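Local coordinates for halogenase (Chondromyces crocatus, PDB 3E1T), which probably chlorinates an intermediate of chondrochloren biosynthesis, acting as an FAD-dependent halogenase, at residues 471-474 / 475-479; 403-406 / 407-410. One frame throughout, in Å; residues are numbered along the deposited sequence.

Contact 1: residues 471-474 / 475-479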
loop_
_atom_site.group_PDB
_atom_site.type_symbol
_atom_site.label_atom_id
_atom_site.label_comp_id
_atom_site.label_asym_id
_atom_site.label_seq_id
_atom_site.Cartn_x
_atom_site.Cartn_y
_atom_site.Cartn_z
ATOM N N GLU A 471 13.785 15.842 -3.234
ATOM C CA GLU A 471 14.728 16.317 -2.226
ATOM C C GLU A 471 14.466 15.729 -0.848
ATOM O O GLU A 471 15.393 15.244 -0.196
ATOM C CB GLU A 471 14.769 17.850 -2.174
ATOM C CG GLU A 471 15.708 18.456 -3.216
ATOM C CD GLU A 471 17.141 17.906 -3.133
ATOM O OE1 GLU A 471 17.673 17.473 -4.182
ATOM O OE2 GLU A 471 17.727 17.899 -2.021
ATOM N N LEU A 472 13.199 15.745 -0.427
ATOM C CA LEU A 472 12.783 15.081 0.818
ATOM C C LEU A 472 13.165 13.616 0.838
ATOM O O LEU A 472 13.653 13.110 1.845
ATOM C CB LEU A 472 11.272 15.212 1.026
ATOM C CG LEU A 472 10.803 16.648 1.273
ATOM C CD1 LEU A 472 9.306 16.779 1.029
ATOM C CD2 LEU A 472 11.191 17.108 2.669
ATOM N N GLN A 473 12.942 12.931 -0.283
ATOM C CA GLN A 473 13.282 11.516 -0.373
ATOM C C GLN A 473 14.795 11.316 -0.341
ATOM O O GLN A 473 15.273 10.374 0.273
ATOM C CB GLN A 473 12.679 10.874 -1.628
ATOM C CG GLN A 473 11.147 10.704 -1.577
ATOM C CD GLN A 473 10.703 9.815 -0.445
ATOM O OE1 GLN A 473 9.998 10.262 0.459
ATOM N NE2 GLN A 473 11.117 8.542 -0.477
ATOM N N HIS A 474 15.536 12.204 -1.000
ATOM C CA HIS A 474 17.000 12.113 -1.010
ATOM C C HIS A 474 17.543 12.275 0.404
ATOM O O HIS A 474 18.359 11.484 0.831
ATOM C CB HIS A 474 17.645 13.136 -1.954
ATOM C CG HIS A 474 19.120 12.927 -2.143
ATOM N ND1 HIS A 474 20.053 13.312 -1.203
ATOM C CD2 HIS A 474 19.820 12.347 -3.149
ATOM C CE1 HIS A 474 21.264 12.989 -1.624
ATOM N NE2 HIS A 474 21.151 12.402 -2.802
ATOM N N LEU A 475 17.075 13.286 1.127
ATOM C CA LEU A 475 17.507 13.513 2.515
ATOM C C LEU A 475 17.242 12.291 3.415
ATOM O O LEU A 475 18.109 11.874 4.192
ATOM C CB LEU A 475 16.831 14.775 3.068
ATOM C CG LEU A 475 17.576 15.677 4.065
ATOM C CD1 LEU A 475 19.062 15.877 3.706
ATOM C CD2 LEU A 475 16.858 17.027 4.198
ATOM N N ALA A 476 16.052 11.705 3.288
ATOM C CA ALA A 476 15.660 10.556 4.109
ATOM C C ALA A 476 16.448 9.289 3.773
ATOM O O ALA A 476 16.853 8.552 4.669
ATOM C CB ALA A 476 14.161 10.298 3.984
ATOM N N MET A 477 16.667 9.048 2.483
ATOM C CA MET A 477 17.344 7.832 2.034
ATOM C C MET A 477 18.851 8.037 1.933
ATOM O O MET A 477 19.612 7.103 2.133
ATOM C CB MET A 477 16.803 7.385 0.678
ATOM C CG MET A 477 15.292 7.205 0.623
ATOM S SD MET A 477 14.668 6.792 -1.024
ATOM C CE MET A 477 15.310 5.122 -1.226
ATOM N N PHE A 478 19.250 9.277 1.651
ATOM C CA PHE A 478 20.598 9.650 1.197
ATOM C C PHE A 478 21.010 8.923 -0.088
ATOM O O PHE A 478 22.157 8.513 -0.254
ATOM C CB PHE A 478 21.635 9.585 2.327
ATOM C CG PHE A 478 21.675 10.832 3.161
ATOM C CD1 PHE A 478 22.109 12.036 2.608
ATOM C CD2 PHE A 478 21.251 10.820 4.483
ATOM C CE1 PHE A 478 22.140 13.209 3.365
ATOM C CE2 PHE A 478 21.278 11.981 5.251
ATOM C CZ PHE A 478 21.721 13.179 4.694
ATOM N N GLY A 479 20.042 8.805 -0.997
ATOM C CA GLY A 479 20.172 8.032 -2.222
ATOM C C GLY A 479 20.220 6.546 -1.930
ATOM O O GLY A 479 21.272 6.019 -1.570
#
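The carbonyl oxygen Q473 O accepts the backbone amide M477 N at 2.9 Å, and the methionine side chain folds in beside the same oxygen, with M477 CG 3.2 Å from Q473 O. That closeness follows from M477 CG lying anti to its own carbonyl carbon (chi1 -54°), which lays the start of the chain alongside the preceding turn. The two side chains run at a slant to each other, M477 SD lying 4.0 Å from Q473 NE2. This amide nitrogen donates to R352 O on helix 340-368, which L472 and A476 also meet.

Two residues earlier, L475 N reaches E471 O at 2.9 Å in a nearly straight bond (170°), and A476 N follows to L472 O. At the helix end the pattern gives way: F478 takes up positive phi, and its N-H meets H474 O in a bent, weak bond. The imidazole of H474, its CG anti to the backbone N, extends along the departing chain and presents a face to it, with G479 N 4.1 Å above the plane, over the ring centre. The F478 ring turns one face to L475 O, which sits 3.2 Å above its plane near the rim.

A476 O, one of the last helical carbonyls, is taken by R353 NH1, and this positive charge would probably complement the partial negative charge of the helix C-terminus.

Contact 2: residues 403-406 / 407-410; sequences LDEP and VFQS
Two overlapping type I beta turns, E405 to F408 and P406 to Q409, carry the chain round in a surface loop. F408 N closes the first on E405 O at 2.9 Å, while a weak bond from Q409 N to P406 O (3.3 Å) closes the second. P406 O is gripped twice, since the hydroxyl S410 OG also donates to it at 2.9 Å.

E405 reinforces the first turn with its side chain. Bent at chi2 (52°), it runs side by side with V407 and brings OE2 back to V407 N at 3.2 Å, the amide meeting the carboxylate oxygen on its anti side. With CG anti to the backbone N (chi1 -177°), E405 CG comes to 3.5 Å from F408 CD2, where aliphatic chain and ring cross obliquely, the carboxylate and ring planes 69° apart. Cut back to an alanine here, the glutamate would probably leave V407 N without its carboxylate acceptor and the F408 ring freer to turn.

Q409 folds back toward the start of the loop: its CG packs 3.2 Å from E405 O, and its amide carbon CD lies 4.0 Å from L403 CD2. Q409 NE2 donates to R400 O and N402 O, and R400 NE to F408 O, tying the double turn to the chain just after helix 386-397, far from the centre of the molecule and well before helix 467-477.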
loop_
_atom_site.group_PDB
_atom_site.type_symbol
_atom_site.label_atom_id
_atom_site.label_comp_id
_atom_site.label_asym_id
_atom_site.label_seq_id
_atom_site.Cartn_x
_atom_site.Cartn_y
_atom_site.Cartn_z
ATOM N N LEU A 403 30.904 1.452 -34.242
ATOM C CA LEU A 403 29.774 0.520 -34.148
ATOM C C LEU A 403 29.589 -0.346 -35.394
ATOM O O LEU A 403 28.863 -1.346 -35.363
ATOM C CB LEU A 403 28.478 1.279 -33.837
ATOM C CG LEU A 403 28.171 1.515 -32.352
ATOM C CD1 LEU A 403 27.088 2.583 -32.171
ATOM C CD2 LEU A 403 27.771 0.210 -31.678
ATOM N N ASP A 404 30.239 0.045 -36.487
ATOM C CA ASP A 404 30.204 -0.727 -37.731
ATOM C C ASP A 404 31.327 -1.769 -37.793
ATOM O O ASP A 404 31.494 -2.434 -38.815
ATOM C CB ASP A 404 30.295 0.203 -38.947
ATOM C CG ASP A 404 29.090 1.117 -39.085
ATOM O OD1 ASP A 404 27.970 0.615 -39.332
ATOM O OD2 ASP A 404 29.267 2.347 -38.971
ATOM N N GLU A 405 32.091 -1.900 -36.709
ATOM C CA GLU A 405 33.207 -2.850 -36.652
ATOM C C GLU A 405 32.874 -4.112 -35.835
ATOM O O GLU A 405 32.969 -4.104 -34.599
ATOM C CB GLU A 405 34.481 -2.180 -36.114
ATOM C CG GLU A 405 35.706 -3.098 -36.095
ATOM C CD GLU A 405 35.947 -3.766 -37.437
ATOM O OE1 GLU A 405 36.208 -3.043 -38.418
ATOM O OE2 GLU A 405 35.870 -5.012 -37.516
ATOM N N PRO A 406 32.511 -5.209 -36.531
ATOM C CA PRO A 406 32.073 -6.461 -35.892
ATOM C C PRO A 406 33.131 -7.101 -35.003
ATOM O O PRO A 406 32.781 -7.779 -34.039
ATOM C CB PRO A 406 31.746 -7.375 -37.082
ATOM C CG PRO A 406 32.498 -6.796 -38.234
ATOM C CD PRO A 406 32.499 -5.314 -38.002
ATOM N N VAL A 407 34.409 -6.888 -35.325
ATOM C CA VAL A 407 35.524 -7.359 -34.489
ATOM C C VAL A 407 35.506 -6.689 -33.106
ATOM O O VAL A 407 36.010 -7.249 -32.136
ATOM C CB VAL A 407 36.913 -7.151 -35.193
ATOM C CG1 VAL A 407 38.073 -7.510 -34.273
ATOM C CG2 VAL A 407 36.998 -7.971 -36.475
ATOM N N PHE A 408 34.915 -5.496 -33.030
ATOM C CA PHE A 408 34.831 -4.739 -31.774
ATOM C C PHE A 408 33.428 -4.759 -31.150
ATOM O O PHE A 408 33.242 -4.243 -30.043
ATOM C CB PHE A 408 35.241 -3.271 -31.980
ATOM C CG PHE A 408 36.662 -3.067 -32.449
ATOM C CD1 PHE A 408 37.655 -4.008 -32.200
ATOM C CD2 PHE A 408 37.012 -1.886 -33.108
ATOM C CE1 PHE A 408 38.966 -3.795 -32.632
ATOM C CE2 PHE A 408 38.318 -1.664 -33.542
ATOM C CZ PHE A 408 39.299 -2.618 -33.303
ATOM N N GLN A 409 32.451 -5.323 -31.861
ATOM C CA GLN A 409 31.043 -5.256 -31.438
ATOM C C GLN A 409 30.321 -6.612 -31.335
ATOM O O GLN A 409 29.110 -6.688 -31.564
ATOM C CB GLN A 409 30.234 -4.332 -32.369
ATOM C CG GLN A 409 30.779 -2.919 -32.559
ATOM C CD GLN A 409 30.973 -2.159 -31.263
ATOM O OE1 GLN A 409 30.379 -2.481 -30.227
ATOM N NE2 GLN A 409 31.816 -1.136 -31.315
ATOM N N SER A 410 31.048 -7.670 -30.986
ATOM C CA SER A 410 30.451 -9.004 -30.887
ATOM C C SER A 410 30.177 -9.402 -29.438
ATOM O O SER A 410 29.072 -9.196 -28.925
ATOM C CB SER A 410 31.326 -10.053 -31.584
ATOM O OG SER A 410 31.206 -9.956 -32.995
#

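Both contacts are local, yet their places in the fold set their chemistry apart. Contact 1, partly buried, ends helix 467-477 and shares one face with helix 340-368, so its regular backbone ladder is supplemented by its own glutamine amide and methionine and by a carbonyl and an arginine of the neighbouring helix. Contact 2 lies wholly at the surface, in the loop beyond helix 386-397; with no regular ladder, side-chain oxygens of a glutamate and a serine assist the backbone, and its outside bonds go to residues a few positions earlier. The two hold no element in common: their centres are 41 Å apart, their nearest atoms about 31 Å, with contact 2 earlier in the chain.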